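Local coordinates for protein 4-hydroxybutyrate coenzyme A transferase (Shewanella oneidensis, PDB 2OAS) that probably transfers coenzyme A between acyl-CoA thioesters and small carboxylates such as 4-hydroxybutyrate and acetate, by way of a coenzyme A-bound glutamate, at residues Ile115-Pro120 / Pro152-Thr157; Ile147-Pro152 / Gln174-Pro179; Ile131-Thr136 / Val281-Ile286; Lys102-Gly107 / Leu137-Val142. All blocks are in the same frame, centred on the assembly; numbering follows the deposited sequence.

Interaction 1: residues Ile115-Pro120 / Pro152-Thr157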
loop_
_atom_site.group_PDB
_atom_site.type_symbol
_atom_site.label_atom_id
_atom_site.label_comp_id
_atom_site.label_asym_id
_atom_site.label_seq_id
_atom_site.Cartn_x
_atom_site.Cartn_y
_atom_site.Cartn_z
ATOM N N ILE A 115 -0.598 -27.319 -13.356
ATOM C CA ILE A 115 -0.826 -28.586 -12.689
ATOM C C ILE A 115 -1.864 -28.318 -11.612
ATOM O O ILE A 115 -1.665 -27.460 -10.745
ATOM C CB ILE A 115 0.440 -29.115 -11.983
ATOM C CG1 ILE A 115 1.665 -28.980 -12.897
ATOM C CG2 ILE A 115 0.210 -30.559 -11.568
ATOM C CD1 ILE A 115 1.538 -29.697 -14.217
ATOM N N ILE A 116 -2.969 -29.051 -11.644
ATOM C CA ILE A 116 -3.994 -28.807 -10.649
ATOM C C ILE A 116 -4.629 -30.066 -10.088
ATOM O O ILE A 116 -4.504 -31.140 -10.655
ATOM C CB ILE A 116 -5.098 -27.904 -11.232
ATOM C CG1 ILE A 116 -5.807 -28.612 -12.381
ATOM C CG2 ILE A 116 -4.489 -26.639 -11.776
ATOM C CD1 ILE A 116 -6.920 -27.792 -12.985
ATOM N N GLN A 117 -5.302 -29.918 -8.955
ATOM C CA GLN A 117 -5.986 -31.022 -8.301
ATOM C C GLN A 117 -7.467 -30.657 -8.186
ATOM O O GLN A 117 -7.807 -29.655 -7.546
ATOM C CB GLN A 117 -5.425 -31.238 -6.907
ATOM C CG GLN A 117 -5.973 -32.485 -6.252
ATOM C CD GLN A 117 -5.360 -32.762 -4.914
ATOM O OE1 GLN A 117 -5.591 -33.806 -4.320
ATOM N NE2 GLN A 117 -4.560 -31.821 -4.426
ATOM N N VAL A 118 -8.346 -31.460 -8.783
ATOM C CA VAL A 118 -9.786 -31.178 -8.728
ATOM C C VAL A 118 -10.658 -32.328 -8.259
ATOM O O VAL A 118 -10.226 -33.482 -8.180
ATOM C CB VAL A 118 -10.351 -30.752 -10.100
ATOM C CG1 VAL A 118 -9.644 -29.509 -10.625
ATOM C CG2 VAL A 118 -10.217 -31.903 -11.085
ATOM N N SER A 119 -11.910 -32.009 -7.958
ATOM C CA SER A 119 -12.856 -33.031 -7.539
ATOM C C SER A 119 -13.313 -33.703 -8.817
ATOM O O SER A 119 -13.227 -33.122 -9.889
ATOM C CB SER A 119 -14.042 -32.411 -6.818
ATOM O OG SER A 119 -14.572 -31.350 -7.579
ATOM N N PRO A 120 -13.775 -34.948 -8.723
ATOM C CA PRO A 120 -14.225 -35.639 -9.925
ATOM C C PRO A 120 -15.323 -34.881 -10.658
ATOM O O PRO A 120 -16.108 -34.152 -10.060
ATOM C CB PRO A 120 -14.693 -36.987 -9.388
ATOM C CG PRO A 120 -15.166 -36.651 -8.018
ATOM C CD PRO A 120 -14.072 -35.746 -7.521
ATOM N N PRO A 152 -11.074 -37.826 -5.542
ATOM C CA PRO A 152 -12.381 -37.950 -4.898
ATOM C C PRO A 152 -12.405 -37.320 -3.504
ATOM O O PRO A 152 -13.472 -37.106 -2.937
ATOM C CB PRO A 152 -12.593 -39.453 -4.832
ATOM C CG PRO A 152 -11.940 -39.930 -6.073
ATOM C CD PRO A 152 -10.652 -39.122 -6.100
ATOM N N GLN A 153 -11.228 -37.033 -2.954
ATOM C CA GLN A 153 -11.131 -36.442 -1.629
ATOM C C GLN A 153 -11.256 -34.925 -1.721
ATOM O O GLN A 153 -11.596 -34.263 -0.744
ATOM C CB GLN A 153 -9.800 -36.822 -0.974
ATOM C CG GLN A 153 -9.567 -38.319 -0.887
ATOM C CD GLN A 153 -10.699 -39.047 -0.163
ATOM O OE1 GLN A 153 -11.077 -40.171 -0.542
ATOM N NE2 GLN A 153 -11.249 -38.409 0.892
HETATM N N MSE A 154 -10.993 -34.364 -2.892
HETATM C CA MSE A 154 -11.102 -32.923 -3.032
HETATM C C MSE A 154 -12.564 -32.516 -2.913
HETATM O O MSE A 154 -13.415 -32.974 -3.681
HETATM C CB MSE A 154 -10.547 -32.461 -4.383
HETATM C CG MSE A 154 -10.444 -30.946 -4.532
HETATM SE SE MSE A 154 -9.323 -30.099 -3.184
HETATM C CE MSE A 154 -7.620 -30.023 -4.097
ATOM N N PRO A 155 -12.883 -31.674 -1.920
ATOM C CA PRO A 155 -14.269 -31.239 -1.762
ATOM C C PRO A 155 -14.717 -30.347 -2.931
ATOM O O PRO A 155 -13.911 -29.623 -3.516
ATOM C CB PRO A 155 -14.249 -30.518 -0.409
ATOM C CG PRO A 155 -12.829 -30.061 -0.258
ATOM C CD PRO A 155 -12.038 -31.202 -0.807
ATOM N N ARG A 156 -16.002 -30.430 -3.273
ATOM C CA ARG A 156 -16.611 -29.655 -4.363
ATOM C C ARG A 156 -17.042 -28.301 -3.825
ATOM O O ARG A 156 -18.227 -28.074 -3.580
ATOM C CB ARG A 156 -17.831 -30.412 -4.885
ATOM C CG ARG A 156 -18.551 -29.795 -6.072
ATOM C CD ARG A 156 -19.605 -30.774 -6.549
ATOM N NE ARG A 156 -20.193 -30.432 -7.831
ATOM C CZ ARG A 156 -21.354 -29.799 -7.982
ATOM N NH1 ARG A 156 -22.050 -29.427 -6.912
ATOM N NH2 ARG A 156 -21.819 -29.561 -9.209
ATOM N N THR A 157 -16.082 -27.399 -3.654
ATOM C CA THR A 157 -16.345 -26.072 -3.113
ATOM C C THR A 157 -17.218 -25.186 -3.992
ATOM O O THR A 157 -17.185 -25.291 -5.217
ATOM C CB THR A 157 -15.020 -25.296 -2.835
ATOM O OG1 THR A 157 -14.293 -25.119 -4.059
ATOM C CG2 THR A 157 -14.148 -26.061 -1.841
#
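The carboxamide of Gln117 has the CE methyl of Met154 over one face: CE lies 3.6 Å from Gln117 NE2, equally close to CD, and follows the aliphatic stem back as far as CB. Both polar atoms of the amide have partners beyond the contact, NE2 giving a hydrogen bond to Ala29 O and OE1 taking one from Asn151 ND2, which should fix the rotation of the group beside the methyl. Met154 is a selenomethionine in the crystal. Its CG stands anti to the backbone N (chi1 -172°), and the bends at chi2 and chi3 turn CE back along the strand, where it also meets Gln117 O at 3.5 Å. Lower down, Met154 CB rests against the Val118-Ser119 peptide, 3.9 Å from Val118 C. The closest approach is Ser119 CB to Met154 O, at 3.2 Å, and the two backbones are also nearest here, CA of Ser119 to CA of Met154 being 4.8 Å. Ser119 OG has a weak hydrogen bond with Ser128 N. At the outer end, Pro120 uses its ring atom CD to touch Pro152 CA at 3.8 Å. Further along, Arg156 centres an inverse gamma turn, with a weak bond from Thr157 N to Pro155 O, and its guanidinium reaches Asp122 in a salt bridge. The 306 Å² buried comes from van der Waals contact, much of it between carbon and polar atoms. The contact lies at the C-terminal ends of two interior strands of a parallel, Rossmann-like sheet: strands 113-118 and 145-150 are neighbours linked through helix 136-142, a beta-alpha-beta crossover, and the chains leaving both strands pack together.

Interaction 2: residues Ile147-Pro152 / Gln174-Pro179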
loop_
_atom_site.group_PDB
_atom_site.type_symbol
_atom_site.label_atom_id
_atom_site.label_comp_id
_atom_site.label_asym_id
_atom_site.label_seq_id
_atom_site.Cartn_x
_atom_site.Cartn_y
_atom_site.Cartn_z
ATOM N N ILE A 147 -3.000 -29.991 -16.820
ATOM C CA ILE A 147 -2.826 -31.372 -16.382
ATOM C C ILE A 147 -3.480 -31.451 -15.000
ATOM O O ILE A 147 -2.984 -30.889 -14.033
ATOM C CB ILE A 147 -1.340 -31.735 -16.317
ATOM C CG1 ILE A 147 -0.776 -31.762 -17.743
ATOM C CG2 ILE A 147 -1.142 -33.093 -15.629
ATOM C CD1 ILE A 147 0.722 -31.968 -17.801
ATOM N N ALA A 148 -4.607 -32.140 -14.930
ATOM C CA ALA A 148 -5.377 -32.249 -13.711
ATOM C C ALA A 148 -5.320 -33.595 -13.021
ATOM O O ALA A 148 -5.273 -34.649 -13.650
ATOM C CB ALA A 148 -6.850 -31.905 -13.996
ATOM N N HIS A 149 -5.354 -33.545 -11.707
ATOM C CA HIS A 149 -5.333 -34.752 -10.944
ATOM C C HIS A 149 -6.700 -34.842 -10.299
ATOM O O HIS A 149 -7.070 -33.991 -9.497
ATOM C CB HIS A 149 -4.208 -34.679 -9.907
ATOM C CG HIS A 149 -4.446 -35.530 -8.711
ATOM N ND1 HIS A 149 -4.863 -36.838 -8.807
ATOM C CD2 HIS A 149 -4.377 -35.247 -7.389
ATOM C CE1 HIS A 149 -5.050 -37.327 -7.592
ATOM N NE2 HIS A 149 -4.761 -36.381 -6.714
ATOM N N ILE A 150 -7.469 -35.849 -10.685
ATOM C CA ILE A 150 -8.798 -36.026 -10.131
ATOM C C ILE A 150 -8.744 -36.783 -8.816
ATOM O O ILE A 150 -8.356 -37.956 -8.765
ATOM C CB ILE A 150 -9.707 -36.771 -11.102
ATOM C CG1 ILE A 150 -9.819 -35.968 -12.401
ATOM C CG2 ILE A 150 -11.069 -37.006 -10.443
ATOM C CD1 ILE A 150 -10.655 -36.628 -13.468
ATOM N N ASN A 151 -9.152 -36.104 -7.751
ATOM C CA ASN A 151 -9.124 -36.688 -6.421
ATOM C C ASN A 151 -10.469 -36.654 -5.754
ATOM O O ASN A 151 -10.972 -35.587 -5.437
ATOM C CB ASN A 151 -8.121 -35.932 -5.555
ATOM C CG ASN A 151 -8.031 -36.484 -4.156
ATOM O OD1 ASN A 151 -8.642 -37.508 -3.832
ATOM N ND2 ASN A 151 -7.255 -35.813 -3.316
ATOM N N PRO A 152 -11.074 -37.826 -5.542
ATOM C CA PRO A 152 -12.381 -37.950 -4.898
ATOM C C PRO A 152 -12.405 -37.320 -3.504
ATOM O O PRO A 152 -13.472 -37.106 -2.937
ATOM C CB PRO A 152 -12.593 -39.453 -4.832
ATOM C CG PRO A 152 -11.940 -39.930 -6.073
ATOM C CD PRO A 152 -10.652 -39.122 -6.100
ATOM N N GLN A 174 -6.954 -40.644 -8.818
ATOM C CA GLN A 174 -6.643 -41.476 -7.671
ATOM C C GLN A 174 -6.963 -40.709 -6.387
ATOM O O GLN A 174 -6.789 -39.499 -6.322
ATOM C CB GLN A 174 -5.181 -41.939 -7.697
ATOM C CG GLN A 174 -4.228 -41.124 -6.863
ATOM C CD GLN A 174 -3.044 -41.941 -6.372
ATOM O OE1 GLN A 174 -2.255 -42.461 -7.164
ATOM N NE2 GLN A 174 -2.917 -42.052 -5.063
ATOM N N SER A 175 -7.492 -41.407 -5.386
ATOM C CA SER A 175 -7.814 -40.781 -4.114
ATOM C C SER A 175 -6.524 -40.610 -3.339
ATOM O O SER A 175 -5.747 -41.557 -3.179
ATOM C CB SER A 175 -8.771 -41.653 -3.292
ATOM O OG SER A 175 -10.070 -41.677 -3.845
ATOM N N ALA A 176 -6.286 -39.396 -2.862
ATOM C CA ALA A 176 -5.089 -39.109 -2.095
ATOM C C ALA A 176 -5.488 -38.268 -0.902
ATOM O O ALA A 176 -6.582 -37.706 -0.862
ATOM C CB ALA A 176 -4.089 -38.366 -2.950
ATOM N N SER A 177 -4.586 -38.179 0.068
ATOM C CA SER A 177 -4.843 -37.406 1.276
ATOM C C SER A 177 -4.545 -35.929 1.066
ATOM O O SER A 177 -3.604 -35.571 0.361
ATOM C CB SER A 177 -3.973 -37.923 2.418
ATOM O OG SER A 177 -2.601 -37.767 2.111
ATOM N N LEU A 178 -5.357 -35.078 1.680
ATOM C CA LEU A 178 -5.139 -33.638 1.599
ATOM C C LEU A 178 -4.392 -33.257 2.858
ATOM O O LEU A 178 -4.698 -33.756 3.945
ATOM C CB LEU A 178 -6.461 -32.878 1.557
ATOM C CG LEU A 178 -7.294 -33.001 0.288
ATOM C CD1 LEU A 178 -8.598 -32.245 0.471
ATOM C CD2 LEU A 178 -6.519 -32.457 -0.899
ATOM N N PRO A 179 -3.398 -32.373 2.738
ATOM C CA PRO A 179 -2.633 -31.958 3.914
ATOM C C PRO A 179 -3.534 -31.325 4.976
ATOM O O PRO A 179 -4.092 -30.261 4.767
ATOM C CB PRO A 179 -1.619 -30.975 3.329
ATOM C CG PRO A 179 -2.331 -30.426 2.130
ATOM C CD PRO A 179 -2.960 -31.648 1.538
#
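Asn151 holds CG opposite its backbone N (chi1 -180°), which carries its amide out to Ala176, while a chi1 of 154° swings the His149 ring so that its edge faces Gln174. The Asn151 amide then grips both backbone polar atoms of Ala176: OD1 accepts from Ala176 N at 3.2 Å (N-H...O 163°), and ND2 donates to Ala176 O at the same 3.2 Å. In each bond the donor stands well above the acceptor's carbonyl plane. OD1 also takes Gln153 N and ND2 serves Gln117, so both ends of the buried amide are used twice. An alanine here is likely to leave N and O of Ala176 without their mates and let residues 174-178 drift from the strand end. A backbone bond from Gln174 N to Ile150 O, 3.0 Å, adds a further tie. His149 brings CE1 to 3.1 Å from Gln174 O, near the ring plane; its ND1 has a weak bond with Tyr172 O, whereas NE2 is buried with no polar partner in the model. Pro152 sets CG 3.4 Å from Ser175 OG, where both residues are exposed to solvent. Strand 145-150 runs between strands 113-118 and 170-173 in the parallel sheet, and the loop following 170-173 folds over its end, with Val33 of helix 32-41 touching both His149 and Ala176.

Interaction 3: residues Ile131-Thr136 / Val281-Ile286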
loop_
_atom_site.group_PDB
_atom_site.type_symbol
_atom_site.label_atom_id
_atom_site.label_comp_id
_atom_site.label_asym_id
_atom_site.label_seq_id
_atom_site.Cartn_x
_atom_site.Cartn_y
_atom_site.Cartn_z
ATOM N N ILE A 131 -10.364 -26.714 -2.304
ATOM C CA ILE A 131 -9.935 -25.833 -1.223
ATOM C C ILE A 131 -8.992 -24.698 -1.604
ATOM O O ILE A 131 -8.637 -23.872 -0.753
ATOM C CB ILE A 131 -9.313 -26.620 -0.063
ATOM C CG1 ILE A 131 -8.059 -27.355 -0.537
ATOM C CG2 ILE A 131 -10.334 -27.567 0.497
ATOM C CD1 ILE A 131 -7.345 -28.106 0.566
ATOM N N SER A 132 -8.591 -24.645 -2.865
ATOM C CA SER A 132 -7.720 -23.569 -3.312
ATOM C C SER A 132 -8.107 -22.985 -4.649
ATOM O O SER A 132 -7.863 -23.588 -5.690
ATOM C CB SER A 132 -6.265 -24.020 -3.406
ATOM O OG SER A 132 -5.684 -24.105 -2.125
ATOM N N VAL A 133 -8.720 -21.806 -4.621
ATOM C CA VAL A 133 -9.086 -21.137 -5.850
ATOM C C VAL A 133 -7.959 -20.164 -6.133
ATOM O O VAL A 133 -7.377 -20.170 -7.215
ATOM C CB VAL A 133 -10.402 -20.379 -5.727
ATOM C CG1 VAL A 133 -10.681 -19.616 -7.010
ATOM C CG2 VAL A 133 -11.531 -21.359 -5.447
ATOM N N GLU A 134 -7.642 -19.335 -5.149
ATOM C CA GLU A 134 -6.555 -18.363 -5.280
ATOM C C GLU A 134 -6.352 -17.834 -6.706
ATOM O O GLU A 134 -7.271 -17.262 -7.299
ATOM C CB GLU A 134 -5.229 -18.945 -4.735
ATOM C CG GLU A 134 -5.113 -20.488 -4.688
ATOM C CD GLU A 134 -4.037 -21.031 -5.614
ATOM O OE1 GLU A 134 -3.673 -22.226 -5.513
ATOM O OE2 GLU A 134 -3.552 -20.257 -6.454
ATOM N N ALA A 135 -5.165 -18.019 -7.257
ATOM C CA ALA A 135 -4.854 -17.536 -8.591
ATOM C C ALA A 135 -4.758 -18.639 -9.621
ATOM O O ALA A 135 -4.426 -18.386 -10.786
ATOM C CB ALA A 135 -3.553 -16.771 -8.563
ATOM N N THR A 136 -5.056 -19.865 -9.209
ATOM C CA THR A 136 -4.987 -21.005 -10.120
ATOM C C THR A 136 -6.066 -20.881 -11.207
ATOM O O THR A 136 -5.835 -21.217 -12.372
ATOM C CB THR A 136 -5.074 -22.351 -9.317
ATOM O OG1 THR A 136 -5.226 -23.449 -10.220
ATOM C CG2 THR A 136 -6.224 -22.321 -8.338
ATOM N N VAL A 281 -20.580 -21.576 2.003
ATOM C CA VAL A 281 -19.158 -21.245 1.917
ATOM C C VAL A 281 -18.753 -20.971 0.478
ATOM O O VAL A 281 -18.864 -21.833 -0.393
ATOM C CB VAL A 281 -18.253 -22.380 2.490
ATOM C CG1 VAL A 281 -16.798 -21.926 2.522
ATOM C CG2 VAL A 281 -18.712 -22.765 3.895
ATOM N N ILE A 282 -18.278 -19.761 0.230
ATOM C CA ILE A 282 -17.872 -19.370 -1.102
ATOM C C ILE A 282 -16.376 -19.088 -1.246
ATOM O O ILE A 282 -15.826 -18.173 -0.621
ATOM C CB ILE A 282 -18.647 -18.128 -1.556
ATOM C CG1 ILE A 282 -20.147 -18.440 -1.569
ATOM C CG2 ILE A 282 -18.159 -17.678 -2.937
ATOM C CD1 ILE A 282 -20.533 -19.599 -2.482
ATOM N N PHE A 283 -15.730 -19.901 -2.071
ATOM C CA PHE A 283 -14.323 -19.769 -2.361
ATOM C C PHE A 283 -14.279 -18.894 -3.590
ATOM O O PHE A 283 -14.653 -19.302 -4.686
ATOM C CB PHE A 283 -13.689 -21.134 -2.670
ATOM C CG PHE A 283 -13.460 -21.980 -1.454
ATOM C CD1 PHE A 283 -14.527 -22.559 -0.773
ATOM C CD2 PHE A 283 -12.167 -22.163 -0.958
ATOM C CE1 PHE A 283 -14.317 -23.291 0.380
ATOM C CE2 PHE A 283 -11.950 -22.895 0.199
ATOM C CZ PHE A 283 -13.026 -23.468 0.869
HETATM N N MSE A 284 -13.796 -17.684 -3.394
HETATM C CA MSE A 284 -13.726 -16.698 -4.447
HETATM C C MSE A 284 -12.294 -16.462 -4.893
HETATM O O MSE A 284 -11.354 -16.726 -4.143
HETATM C CB MSE A 284 -14.309 -15.409 -3.903
HETATM C CG MSE A 284 -14.611 -14.334 -4.901
HETATM SE SE MSE A 284 -15.452 -12.928 -3.894
HETATM C CE MSE A 284 -17.240 -13.661 -3.902
ATOM N N ASP A 285 -12.151 -15.945 -6.111
ATOM C CA ASP A 285 -10.861 -15.629 -6.724
ATOM C C ASP A 285 -10.157 -14.513 -5.960
ATOM O O ASP A 285 -10.745 -13.461 -5.728
ATOM C CB ASP A 285 -11.097 -15.206 -8.181
ATOM C CG ASP A 285 -9.862 -14.605 -8.841
ATOM O OD1 ASP A 285 -8.736 -14.788 -8.325
ATOM O OD2 ASP A 285 -10.020 -13.956 -9.896
ATOM N N ILE A 286 -8.900 -14.734 -5.578
ATOM C CA ILE A 286 -8.143 -13.735 -4.827
ATOM C C ILE A 286 -8.156 -12.346 -5.455
ATOM O O ILE A 286 -7.992 -11.347 -4.760
ATOM C CB ILE A 286 -6.674 -14.138 -4.669
ATOM C CG1 ILE A 286 -6.124 -14.543 -6.030
ATOM C CG2 ILE A 286 -6.537 -15.248 -3.655
ATOM C CD1 ILE A 286 -4.656 -14.753 -6.028
#
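The touching parts of the two backbones run only 25° apart and come closest at Glu134 and Ile286, whose CA atoms are 4.9 Å from each other; there Ile286 N makes a weak hydrogen bond of 3.5 Å to Glu134 O. Val133 drives CG2 against Phe283 CB at 3.5 Å, its side chain slanting across the phenylalanine, while Phe283 CE2 approaches Ile131 O at 3.6 Å. Both partners are buried. Phe283 ends strand 281-283, and the chain then enters helix 286-289 with Asp285 as its N-cap, OD1 accepting from Glu287 N. This strand-to-helix junction lies in the C-terminal family region, the loop before helix 136-142 in the N-terminal one, and the contact joins them close to the active site: the Ile286 side chain is about 6 Å from that of Glu233, the covalent coenzyme A site. Ile286 has CG1 between its backbone N and carbonyl carbon (chi1 49°), placing CG1 3.2 Å from Glu134 O and CD1 3.4 Å from Ala135 CB. The Glu134 carboxylate curls back on its own loop, OE2 accepting from Ala135 N at 2.9 Å and OE1 from Ser26 N.

Interaction 4: residues Lys102-Gly107 / Leu137-Val142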
loop_
_atom_site.group_PDB
_atom_site.type_symbol
_atom_site.label_atom_id
_atom_site.label_comp_id
_atom_site.label_asym_id
_atom_site.label_seq_id
_atom_site.Cartn_x
_atom_site.Cartn_y
_atom_site.Cartn_z
ATOM N N LYS A 102 -3.907 -10.910 -12.366
ATOM C CA LYS A 102 -3.728 -9.886 -13.391
ATOM C C LYS A 102 -2.443 -10.098 -14.203
ATOM O O LYS A 102 -2.414 -9.844 -15.413
ATOM C CB LYS A 102 -3.704 -8.488 -12.756
ATOM C CG LYS A 102 -3.273 -7.385 -13.722
ATOM C CD LYS A 102 -2.302 -6.379 -13.055
ATOM C CE LYS A 102 -1.646 -5.455 -14.114
ATOM N NZ LYS A 102 -0.784 -4.347 -13.565
ATOM N N LEU A 103 -1.377 -10.542 -13.533
ATOM C CA LEU A 103 -0.094 -10.798 -14.190
ATOM C C LEU A 103 -0.290 -11.893 -15.232
ATOM O O LEU A 103 0.340 -11.892 -16.293
ATOM C CB LEU A 103 0.948 -11.255 -13.163
ATOM C CG LEU A 103 2.416 -11.265 -13.606
ATOM C CD1 LEU A 103 2.910 -9.833 -13.685
ATOM C CD2 LEU A 103 3.268 -12.030 -12.618
ATOM N N PHE A 104 -1.163 -12.842 -14.921
ATOM C CA PHE A 104 -1.426 -13.926 -15.850
ATOM C C PHE A 104 -2.346 -13.452 -16.954
ATOM O O PHE A 104 -2.015 -13.566 -18.135
ATOM C CB PHE A 104 -2.059 -15.123 -15.145
ATOM C CG PHE A 104 -1.175 -15.776 -14.134
ATOM C CD1 PHE A 104 0.207 -15.611 -14.180
ATOM C CD2 PHE A 104 -1.724 -16.575 -13.138
ATOM C CE1 PHE A 104 1.037 -16.226 -13.245
ATOM C CE2 PHE A 104 -0.908 -17.204 -12.196
ATOM C CZ PHE A 104 0.481 -17.027 -12.247
ATOM N N ARG A 105 -3.496 -12.904 -16.575
ATOM C CA ARG A 105 -4.467 -12.439 -17.566
ATOM C C ARG A 105 -3.948 -11.370 -18.523
ATOM O O ARG A 105 -4.264 -11.404 -19.710
ATOM C CB ARG A 105 -5.743 -11.961 -16.864
ATOM C CG ARG A 105 -6.661 -13.123 -16.486
ATOM C CD ARG A 105 -7.464 -12.878 -15.218
ATOM N NE ARG A 105 -8.289 -14.044 -14.923
ATOM C CZ ARG A 105 -8.922 -14.261 -13.776
ATOM N NH1 ARG A 105 -8.843 -13.392 -12.776
ATOM N NH2 ARG A 105 -9.640 -15.367 -13.639
ATOM N N SER A 106 -3.150 -10.436 -18.013
ATOM C CA SER A 106 -2.589 -9.363 -18.832
ATOM C C SER A 106 -1.557 -9.928 -19.797
ATOM O O SER A 106 -1.033 -9.220 -20.654
ATOM C CB SER A 106 -1.904 -8.324 -17.952
ATOM O OG SER A 106 -0.724 -8.868 -17.386
ATOM N N GLY A 107 -1.254 -11.205 -19.628
ATOM C CA GLY A 107 -0.281 -11.854 -20.484
ATOM C C GLY A 107 1.151 -11.470 -20.168
ATOM O O GLY A 107 2.071 -11.840 -20.902
ATOM N N LEU A 137 -7.225 -20.352 -10.831
ATOM C CA LEU A 137 -8.329 -20.168 -11.770
ATOM C C LEU A 137 -7.857 -19.285 -12.927
ATOM O O LEU A 137 -8.128 -19.569 -14.101
ATOM C CB LEU A 137 -9.505 -19.530 -11.029
ATOM C CG LEU A 137 -10.858 -19.410 -11.729
ATOM C CD1 LEU A 137 -10.829 -18.251 -12.677
ATOM C CD2 LEU A 137 -11.188 -20.709 -12.449
ATOM N N ALA A 138 -7.122 -18.227 -12.588
ATOM C CA ALA A 138 -6.580 -17.299 -13.578
ATOM C C ALA A 138 -5.486 -17.984 -14.398
ATOM O O ALA A 138 -5.340 -17.743 -15.607
ATOM C CB ALA A 138 -6.023 -16.065 -12.873
ATOM N N ALA A 139 -4.720 -18.851 -13.732
ATOM C CA ALA A 139 -3.641 -19.596 -14.388
ATOM C C ALA A 139 -4.253 -20.571 -15.391
ATOM O O ALA A 139 -3.750 -20.739 -16.499
ATOM C CB ALA A 139 -2.820 -20.348 -13.349
ATOM N N CYS A 140 -5.342 -21.218 -14.997
ATOM C CA CYS A 140 -6.004 -22.169 -15.897
ATOM C C CYS A 140 -6.595 -21.460 -17.107
ATOM O O CYS A 140 -6.823 -22.080 -18.140
ATOM C CB CYS A 140 -7.116 -22.917 -15.171
ATOM S SG CYS A 140 -6.501 -24.107 -13.995
ATOM N N GLN A 141 -6.831 -20.158 -16.973
ATOM C CA GLN A 141 -7.407 -19.381 -18.056
ATOM C C GLN A 141 -6.386 -19.142 -19.168
ATOM O O GLN A 141 -6.682 -19.304 -20.350
ATOM C CB GLN A 141 -7.918 -18.027 -17.531
ATOM C CG GLN A 141 -9.426 -17.772 -17.713
ATOM C CD GLN A 141 -10.277 -18.272 -16.518
ATOM O OE1 GLN A 141 -10.793 -17.468 -15.712
ATOM N NE2 GLN A 141 -10.414 -19.603 -16.401
ATOM N N VAL A 142 -5.174 -18.766 -18.784
ATOM C CA VAL A 142 -4.147 -18.473 -19.760
ATOM C C VAL A 142 -3.201 -19.636 -20.048
ATOM O O VAL A 142 -2.426 -19.591 -20.999
ATOM C CB VAL A 142 -3.338 -17.247 -19.319
ATOM C CG1 VAL A 142 -4.272 -16.074 -19.104
ATOM C CG2 VAL A 142 -2.587 -17.546 -18.033
#
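Apolar contacts centre on Phe104, which points at the neighbouring helix. Its CD2 comes to 3.8 Å from Ala139 CA and its CE2 to 3.9 Å from Ala139 CB, the ring lying oblique to them, and an edge-to-face stack with Trp23 gives it a second partner. Val142 lays both methyls against the base of this residue: CG2 meets Phe104 CB at 3.8 Å, while CG1 touches Phe104 O at 3.5 Å. The small size of Ala138 and Ala139 probably helps the two helices approach, Phe104 and Ala139 CA atoms being 6.3 Å apart. In the alpha/beta fold helix 100-105 precedes strand 113-118 and helix 136-142 precedes strand 145-150; these strands are neighbours in the parallel sheet, so the contact joins the helices that lead into adjacent strands. Arg105, its chain bent at chi2, adds van der Waals contacts around its guanidinium. Ala138 CB sits 3.5 Å from CZ, over the centre of one face, while Leu137 CD1 reaches NH2 at the edge. The polar contact is NH2 donating to Gln141 OE1, 3.2 Å with an N-H...O angle of 153°; the acceptor is in the guanidinium plane, and the two flat groups are turned 28° from each other. Ionic contacts occupy another nitrogen, as NH1 forms salt bridges with Glu287 and Asp285. A leucine in place of Arg105 would probably deprive both carboxylates of this positive partner and free the Gln141 amide to turn. Across the dimer interface, Lys102 NZ forms a hydrogen bond with Gly340 O of the second subunit.

How the interactions relate
From the N terminus, interaction 4 opens at Lys102, interaction 1 at Ile115 and interaction 3 at Ile131 before interaction 4 closes at 137-142, so interactions 1 and 3 each cross interaction 4; interaction 1 then closes at 152-157, before interaction 3, and crosses that too. Interaction 2 opens at Ile147, just before that closure; interactions 1 and 2 cross, share Pro152 and each pack the end of one strand against the loop leaving its neighbour. Interaction 2 closes at 174-179, in series after interaction 4 and within the span of interaction 3, the longest loop, which closes at 281-286. Interactions 1, 2 and 4 tie the N-terminal family region together; interaction 3, touching 1 and 4, fastens it to the C-terminal one.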